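Local coordinates for protein esterase (Alcaligenes sp., PDB 1QLW) that probably hydrolyses carboxylic esters, has the alpha/beta-hydrolase fold and assembles as two chains, at residues A140-F145 and Q163-L168; S105-S110 and H205-I210. One frame throughout, in Å; residues are numbered along the deposited sequence.

Contact 1. Residues A140-F145 and Q163-L168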
ATOM      1  N   ALA A 140       2.888 -21.298 -10.378  1.00 15.61           N
ATOM      2  CA  ALA A 140       1.432 -21.350 -10.426  1.00 16.93           C
ATOM      3  C   ALA A 140       0.883 -20.119 -11.140  1.00 15.81           C
ATOM      4  O   ALA A 140      -0.014 -20.223 -11.988  1.00 16.86           O
ATOM      5  CB  ALA A 140       0.876 -21.435  -9.006  1.00 19.61           C
ATOM      6  N   ALA A 141       1.417 -18.951 -10.803  1.00 14.31           N
ATOM      7  CA  ALA A 141       0.953 -17.699 -11.384  1.00 13.73           C
ATOM      8  C   ALA A 141       1.157 -17.681 -12.890  1.00 13.42           C
ATOM      9  O   ALA A 141       0.326 -17.128 -13.622  1.00 14.06           O
ATOM     10  CB  ALA A 141       1.638 -16.522 -10.707  1.00 14.38           C
ATOM     11  N   TRP A 142       2.261 -18.225 -13.371  1.00 14.09           N
ATOM     12  CA  TRP A 142       2.528 -18.250 -14.811  1.00 14.97           C
ATOM     13  C   TRP A 142       1.359 -18.849 -15.582  1.00 15.40           C
ATOM     14  O   TRP A 142       0.953 -18.345 -16.632  1.00 16.57           O
ATOM     15  CB  TRP A 142       3.770 -19.104 -15.021  1.00 16.71           C
ATOM     16  CG  TRP A 142       4.383 -19.088 -16.378  1.00 16.30           C
ATOM     17  CD1 TRP A 142       4.109 -19.915 -17.430  1.00 16.67           C
ATOM     18  CD2 TRP A 142       5.429 -18.213 -16.812  1.00 16.73           C
ATOM     19  NE1 TRP A 142       4.924 -19.602 -18.494  1.00 16.72           N
ATOM     20  CE2 TRP A 142       5.748 -18.561 -18.137  1.00 16.55           C
ATOM     21  CE3 TRP A 142       6.122 -17.165 -16.195  1.00 18.47           C
ATOM     22  CZ2 TRP A 142       6.745 -17.899 -18.852  1.00 17.78           C
ATOM     23  CZ3 TRP A 142       7.097 -16.517 -16.917  1.00 19.76           C
ATOM     24  CH2 TRP A 142       7.405 -16.878 -18.232  1.00 19.67           C
ATOM     25  N   ALA A 143       0.825 -19.948 -15.069  1.00 16.09           N
ATOM     26  CA  ALA A 143      -0.287 -20.641 -15.713  1.00 16.93           C
ATOM     27  C   ALA A 143      -1.608 -19.951 -15.425  1.00 16.37           C
ATOM     28  O   ALA A 143      -2.455 -19.838 -16.330  1.00 17.58           O
ATOM     29  CB  ALA A 143      -0.290 -22.109 -15.321  1.00 20.11           C
ATOM     30  N   ILE A 144      -1.852 -19.486 -14.200  1.00 15.74           N
ATOM     31  CA  ILE A 144      -3.082 -18.749 -13.901  1.00 16.29           C
ATOM     32  C   ILE A 144      -3.220 -17.520 -14.790  1.00 14.21           C
ATOM     33  O   ILE A 144      -4.301 -17.187 -15.281  1.00 15.59           O
ATOM     34  CB  ILE A 144      -3.121 -18.327 -12.419  1.00 18.26           C
ATOM     35  CG1 ILE A 144      -3.211 -19.581 -11.548  1.00 21.32           C
ATOM     36  CG2 ILE A 144      -4.274 -17.368 -12.139  1.00 20.41           C
ATOM     37  CD1 ILE A 144      -2.917 -19.391 -10.076  1.00 24.18           C
ATOM     38  N   PHE A 145      -2.090 -16.855 -15.044  1.00 13.48           N
ATOM     39  CA  PHE A 145      -2.082 -15.638 -15.827  1.00 12.87           C
ATOM     40  C   PHE A 145      -1.993 -15.888 -17.325  1.00 12.45           C
ATOM     41  O   PHE A 145      -2.107 -14.944 -18.109  1.00 13.69           O
ATOM     42  CB  PHE A 145      -0.947 -14.724 -15.382  1.00 13.06           C
ATOM     43  CG  PHE A 145      -1.030 -14.222 -13.962  1.00 13.29           C
ATOM     44  CD1 PHE A 145      -2.211 -14.235 -13.225  1.00 15.10           C
ATOM     45  CD2 PHE A 145       0.093 -13.701 -13.353  1.00 14.44           C
ATOM     46  CE1 PHE A 145      -2.276 -13.750 -11.937  1.00 16.27           C
ATOM     47  CE2 PHE A 145       0.046 -13.211 -12.059  1.00 14.85           C
ATOM     48  CZ  PHE A 145      -1.128 -13.234 -11.354  1.00 15.80           C
ATOM     49  N   GLN A 163       9.992 -10.633 -19.857  1.00 16.45           N
ATOM     50  CA  GLN A 163      11.333 -10.263 -19.422  1.00 17.28           C
ATOM     51  C   GLN A 163      11.339  -9.604 -18.052  1.00 15.33           C
ATOM     52  O   GLN A 163      12.387  -9.583 -17.396  1.00 18.00           O
ATOM     53  CB  GLN A 163      12.012  -9.357 -20.443  1.00 19.97           C
ATOM     54  CG  GLN A 163      11.584  -7.921 -20.499  1.00 23.79           C
ATOM     55  CD  GLN A 163      10.309  -7.562 -21.198  1.00 26.66           C
ATOM     56  OE1 GLN A 163       9.519  -8.414 -21.605  1.00 27.78           O
ATOM     57  NE2 GLN A 163      10.070  -6.261 -21.358  1.00 29.64           N
ATOM     58  N   ALA A 164      10.212  -9.069 -17.624  1.00 14.32           N
ATOM     59  CA  ALA A 164      10.055  -8.415 -16.333  1.00 13.86           C
ATOM     60  C   ALA A 164       9.284  -9.283 -15.361  1.00 12.71           C
ATOM     61  O   ALA A 164       8.670  -8.787 -14.413  1.00 13.17           O
ATOM     62  CB  ALA A 164       9.391  -7.053 -16.510  1.00 14.86           C
ATOM     63  N   GLN A 165       9.360 -10.614 -15.524  1.00 13.13           N
ATOM     64  CA  GLN A 165       8.655 -11.484 -14.586  1.00 12.83           C
ATOM     65  C   GLN A 165       9.145 -11.259 -13.159  1.00 12.28           C
ATOM     66  O   GLN A 165       8.352 -11.326 -12.229  1.00 13.24           O
ATOM     67  CB  GLN A 165       8.740 -12.961 -14.958  1.00 13.98           C
ATOM     68  CG  GLN A 165      10.140 -13.543 -14.979  1.00 14.94           C
ATOM     69  CD  GLN A 165      10.142 -15.057 -15.139  1.00 16.88           C
ATOM     70  OE1 GLN A 165       9.776 -15.739 -14.172  1.00 19.76           O
ATOM     71  NE2 GLN A 165      10.495 -15.546 -16.298  1.00 19.03           N
ATOM     72  N   ALA A 166      10.443 -10.995 -12.945  1.00 12.91           N
ATOM     73  CA  ALA A 166      10.922 -10.775 -11.577  1.00 13.28           C
ATOM     74  C   ALA A 166      10.192  -9.627 -10.894  1.00 12.50           C
ATOM     75  O   ALA A 166       9.888  -9.672  -9.692  1.00 12.83           O
ATOM     76  CB  ALA A 166      12.416 -10.490 -11.546  1.00 15.92           C
ATOM     77  N   GLU A 167       9.952  -8.556 -11.643  1.00 12.63           N
ATOM     78  CA  GLU A 167       9.254  -7.383 -11.123  1.00 12.61           C
ATOM     79  C   GLU A 167       7.802  -7.736 -10.856  1.00 11.40           C
ATOM     80  O   GLU A 167       7.256  -7.294  -9.831  1.00 12.24           O
ATOM     81  CB  GLU A 167       9.410  -6.198 -12.061  1.00 12.93           C
ATOM     82  CG  GLU A 167      10.817  -5.618 -12.113  1.00 15.07           C
ATOM     83  CD  GLU A 167      11.812  -6.343 -12.970  1.00 18.13           C
ATOM     84  OE1 GLU A 167      11.512  -7.275 -13.722  1.00 17.29           O
ATOM     85  OE2 GLU A 167      13.002  -5.931 -12.877  1.00 25.77           O
ATOM     86  N   LEU A 168       7.157  -8.532 -11.701  1.00 11.52           N
ATOM     87  CA  LEU A 168       5.805  -8.968 -11.370  1.00 12.14           C
ATOM     88  C   LEU A 168       5.810  -9.736 -10.049  1.00 11.76           C
ATOM     89  O   LEU A 168       4.985  -9.499  -9.172  1.00 11.87           O
ATOM     90  CB  LEU A 168       5.233  -9.850 -12.473  1.00 12.59           C
ATOM     91  CG  LEU A 168       3.866 -10.468 -12.164  1.00 13.36           C
ATOM     92  CD1 LEU A 168       2.794  -9.421 -11.947  1.00 14.85           C
ATOM     93  CD2 LEU A 168       3.489 -11.415 -13.300  1.00 15.16           C
TER
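Trp-142 and Gln-165 make the polar-aromatic half of this contact, an amide resting obliquely against an indole. Gln-165 NE2 comes to 3.6 Å from Trp-142 CZ3 and 3.9 Å from Trp-142 CH2, so the amide meets that end of the six-membered ring. Amide and ring planes are inclined by 39°, far from a flat stack. The tryptophan gets there because CG is anti to its backbone N (chi1 -170°), which carries the benzo end across toward the glutamine. Two of the polar atoms find partners beyond the pair: Trp-142 NE1 donates to Asp-153 O, and Gln-165 OE1 accepts from Trp-169 NE1, one turn further along its own helix.

The apolar half is a single methyl against a ring. Leu-168 CD2 approaches Phe-145 near the ring plane, at its edge, 4.1 Å from CE2; Phe-147, Phe-160 and Gln-302 also touch this leucine.

Ala-140 and Ile-144 pack on Asp-40 and Tyr-39 of the second subunit. Helix 138-144 and the residue after it meet the first turn of helix 165-171 with the backbones apart, the nearest CA atoms, of Trp-142 and Gln-165, being 9.1 Å from each other. Trp-169 of helix 165-171 also touches Ala-141 and Trp-142, extending the helix-helix packing.

Contact 2. Residues S105-S110 and H205-I210. With SO4 (sulfate ion), chain D.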
ATOM      1  N   SER A 105      -9.920  -4.842   1.482  1.00 11.81           N
ATOM      2  CA  SER A 105      -9.897  -5.173   2.905  1.00 11.79           C
ATOM      3  C   SER A 105      -8.965  -6.365   3.114  1.00 12.19           C
ATOM      4  O   SER A 105      -8.986  -7.337   2.352  1.00 12.86           O
ATOM      5  CB  SER A 105     -11.307  -5.533   3.346  1.00 13.59           C
ATOM      6  OG  SER A 105     -12.193  -4.442   3.229  1.00 14.37           O
ATOM      7  N   GLY A 106      -8.133  -6.288   4.145  1.00 11.83           N
ATOM      8  CA  GLY A 106      -7.237  -7.371   4.481  1.00 12.55           C
ATOM      9  C   GLY A 106      -6.109  -7.603   3.498  1.00 11.30           C
ATOM     10  O   GLY A 106      -5.578  -8.716   3.463  1.00 12.59           O
ATOM     11  N   ARG A 107      -5.736  -6.590   2.738  1.00 11.31           N
ATOM     12  CA  ARG A 107      -4.668  -6.680   1.754  1.00 11.09           C
ATOM     13  C   ARG A 107      -3.898  -5.356   1.766  1.00 10.37           C
ATOM     14  O   ARG A 107      -4.478  -4.299   1.944  1.00 11.18           O
ATOM     15  CB  ARG A 107      -5.226  -6.926   0.340  1.00 11.06           C
ATOM     16  CG  ARG A 107      -4.225  -7.385  -0.696  1.00 11.79           C
ATOM     17  CD  ARG A 107      -3.924  -8.877  -0.689  1.00 11.96           C
ATOM     18  NE  ARG A 107      -5.145  -9.672  -0.815  1.00 11.34           N
ATOM     19  CZ  ARG A 107      -5.853  -9.805  -1.934  1.00 10.51           C
ATOM     20  NH1 ARG A 107      -5.368  -9.320  -3.069  1.00 11.27           N
ATOM     21  NH2 ARG A 107      -7.036 -10.387  -1.884  1.00 12.18           N
ATOM     22  N   GLY A 108      -2.594  -5.404   1.480  1.00 11.17           N
ATOM     23  CA  GLY A 108      -1.862  -4.160   1.291  1.00 11.74           C
ATOM     24  C   GLY A 108      -1.956  -3.276   2.525  1.00 10.98           C
ATOM     25  O   GLY A 108      -1.683  -3.717   3.659  1.00 11.54           O
ATOM     26  N   ARG A 109      -2.302  -2.016   2.293  1.00 10.61           N
ATOM     27  CA  ARG A 109      -2.397  -1.040   3.375  1.00 10.84           C
ATOM     28  C   ARG A 109      -3.662  -1.128   4.219  1.00 10.83           C
ATOM     29  O   ARG A 109      -3.815  -0.328   5.143  1.00 12.14           O
ATOM     30  CB  ARG A 109      -2.194   0.342   2.771  1.00 11.55           C
ATOM     31  CG  ARG A 109      -0.801   0.526   2.209  1.00 12.05           C
ATOM     32  CD  ARG A 109      -0.607   1.861   1.548  1.00 13.01           C
ATOM     33  NE  ARG A 109       0.813   2.057   1.241  1.00 12.40           N
ATOM     34  CZ  ARG A 109       1.317   3.203   0.815  1.00 12.47           C
ATOM     35  NH1 ARG A 109       0.519   4.204   0.443  1.00 13.93           N
ATOM     36  NH2 ARG A 109       2.635   3.376   0.796  1.00 12.73           N
ATOM     37  N   SER A 110      -4.541  -2.082   3.916  1.00 10.74           N
ATOM     38  CA  SER A 110      -5.799  -2.322   4.622  1.00 10.85           C
ATOM     39  C   SER A 110      -5.624  -3.419   5.663  1.00 10.81           C
ATOM     40  O   SER A 110      -5.309  -4.565   5.324  1.00 11.87           O
ATOM     41  CB  SER A 110      -6.857  -2.739   3.610  1.00 10.98           C
ATOM     42  OG  SER A 110      -7.021  -1.764   2.614  1.00 11.31           O
ATOM     43  N   HIS A 205     -11.133  -6.938 -11.269  1.00 12.74           N
ATOM     44  CA  HIS A 205     -10.245  -7.893 -11.914  1.00 12.67           C
ATOM     45  C   HIS A 205     -10.268  -9.228 -11.202  1.00 12.45           C
ATOM     46  O   HIS A 205     -10.004  -9.283 -10.004  1.00 13.00           O
ATOM     47  CB  HIS A 205      -8.798  -7.336 -11.873  1.00 13.72           C
ATOM     48  CG  HIS A 205      -7.775  -8.134 -12.615  1.00 12.92           C
ATOM     49  ND1 HIS A 205      -6.480  -8.245 -12.139  1.00 14.94           N
ATOM     50  CD2 HIS A 205      -7.861  -8.821 -13.776  1.00 13.07           C
ATOM     51  CE1 HIS A 205      -5.845  -8.999 -13.038  1.00 15.35           C
ATOM     52  NE2 HIS A 205      -6.629  -9.355 -14.042  1.00 14.55           N
ATOM     53  N   SER A 206     -10.532 -10.325 -11.910  1.00 14.71           N
ATOM     54  CA  SER A 206     -10.270 -11.662 -11.380  1.00 16.06           C
ATOM     55  C   SER A 206     -10.952 -11.978 -10.068  1.00 14.24           C
ATOM     56  O   SER A 206     -12.185 -11.995 -10.094  1.00 14.18           O
ATOM     57  CB  SER A 206      -8.748 -11.847 -11.344  1.00 19.86           C
ATOM     58  OG  SER A 206      -8.444 -13.232 -11.434  1.00 24.73           O
ATOM     59  N   GLN A 207     -10.269 -12.215  -8.950  1.00 12.93           N
ATOM     60  CA  GLN A 207     -10.944 -12.444  -7.665  1.00 12.34           C
ATOM     61  C   GLN A 207     -11.966 -11.370  -7.331  1.00 12.22           C
ATOM     62  O   GLN A 207     -13.002 -11.664  -6.729  1.00 12.98           O
ATOM     63  CB  GLN A 207      -9.851 -12.433  -6.586  1.00 12.71           C
ATOM     64  CG  GLN A 207     -10.337 -12.469  -5.142  1.00 13.09           C
ATOM     65  CD  GLN A 207      -9.122 -12.212  -4.278  1.00 11.87           C
ATOM     66  OE1 GLN A 207      -8.727 -11.050  -4.091  1.00 12.70           O
ATOM     67  NE2 GLN A 207      -8.466 -13.250  -3.802  1.00 12.38           N
ATOM     68  N   SER A 208     -11.674 -10.109  -7.642  1.00 12.10           N
ATOM     69  CA  SER A 208     -12.619  -9.034  -7.341  1.00 11.99           C
ATOM     70  C   SER A 208     -13.600  -8.815  -8.479  1.00 12.21           C
ATOM     71  O   SER A 208     -14.456  -7.926  -8.366  1.00 12.62           O
ATOM     72  CB  SER A 208     -11.929  -7.715  -7.018  1.00 11.81           C
ATOM     73  OG  SER A 208     -11.269  -7.246  -8.185  1.00 12.51           O
ATOM     74  N   GLY A 209     -13.529  -9.618  -9.534  1.00 12.61           N
ATOM     75  CA  GLY A 209     -14.439  -9.477 -10.657  1.00 13.26           C
ATOM     76  C   GLY A 209     -15.889  -9.390 -10.236  1.00 12.60           C
ATOM     77  O   GLY A 209     -16.639  -8.549 -10.741  1.00 14.58           O
ATOM     78  N   ILE A 210     -16.299 -10.277  -9.334  1.00 12.31           N
ATOM     79  CA  ILE A 210     -17.685 -10.327  -8.877  1.00 12.32           C
ATOM     80  C   ILE A 210     -18.051  -9.196  -7.929  1.00 11.91           C
ATOM     81  O   ILE A 210     -19.229  -8.879  -7.757  1.00 13.27           O
ATOM     82  CB  ILE A 210     -17.934 -11.697  -8.201  1.00 13.08           C
ATOM     83  CG1 ILE A 210     -19.426 -11.990  -8.043  1.00 13.58           C
ATOM     84  CG2 ILE A 210     -17.226 -11.825  -6.866  1.00 13.34           C
ATOM     85  CD1 ILE A 210     -20.209 -12.071  -9.336  1.00 15.38           C
TER
HETATM   86  S   SO4 D 576      -9.958 -15.897  -8.933  1.00 24.25           S
HETATM   87  O1  SO4 D 576      -9.655 -17.372  -9.094  1.00 23.73           O
HETATM   88  O2  SO4 D 576      -9.899 -15.296 -10.322  1.00 25.63           O
HETATM   89  O3  SO4 D 576      -8.904 -15.311  -8.050  1.00 24.13           O
HETATM   90  O4  SO4 D 576     -11.337 -15.705  -8.418  1.00 24.33           O
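Arg-107 and Gln-207 reach toward each other from opposite directions and bury nearly equal surface. Arg-107 NH2 donates to Gln-207 OE1 over 2.9 Å, with an N-H...O angle of 167°. The oxygen lies in the guanidinium plane, at its edge, and the donor stands a little off the carbonyl plane; the two flat groups are turned 64° apart. CG of Gln-207 lies opposite its backbone N (chi1 172°), and the extended chain carries OE1 out to the arginine, whose bends at the second and third torsions turn the guanidinium to meet it.

Several partners fix both ends. Asp-175 takes a salt bridge from Arg-107 NH2 and a hydrogen bond from Gln-207 NE2, bridging the pair, while Arg-107 NH1 donates to Gly-70 O and Leu-73 O. Gln-104 NE2 is a second donor to Gln-207 OE1.

Beside Gln-207 stands Ser-206, in the sharp turn between strand 200-205 and helix 211-218. Its positive phi and its place in the run His-Ser-Gln-Ser-Gly are consistent with the nucleophile elbow of alpha/beta hydrolases. Ser-206 OG donates to sulfate O2 at 2.8 Å, and Gln-207 CB is 3.4 Å from sulfate O3; Arg-265 also binds this ion. The chemistry implies a charge-assisted network of arginine, amide and carboxylate that probably holds the residue following the putative nucleophile, while the sulfate, likely from the crystallisation liquor, marks a site able to accept an anion beside that serine.

From the N terminus, the chain first reaches segment 105-110, which follows strand 99-103 of the central sheet. It then leaves the sheet for a long excursion, in which contact 1 closes a short loop of 17 residues without helix or strand, joining helix 138-144 to helix 165-171. After helix 185-197, strand 200-205 brings it back into the sheet, and contact 2 closes the much larger loop. In sequence, the loop of contact 1 falls within that of contact 2. The two do not touch: their centres are 19 Å apart and their nearest atoms about 6 Å. Contact 1 ties together two helices of the excursion, contact 2 the loops after two sheet strands, and both reach the second subunit.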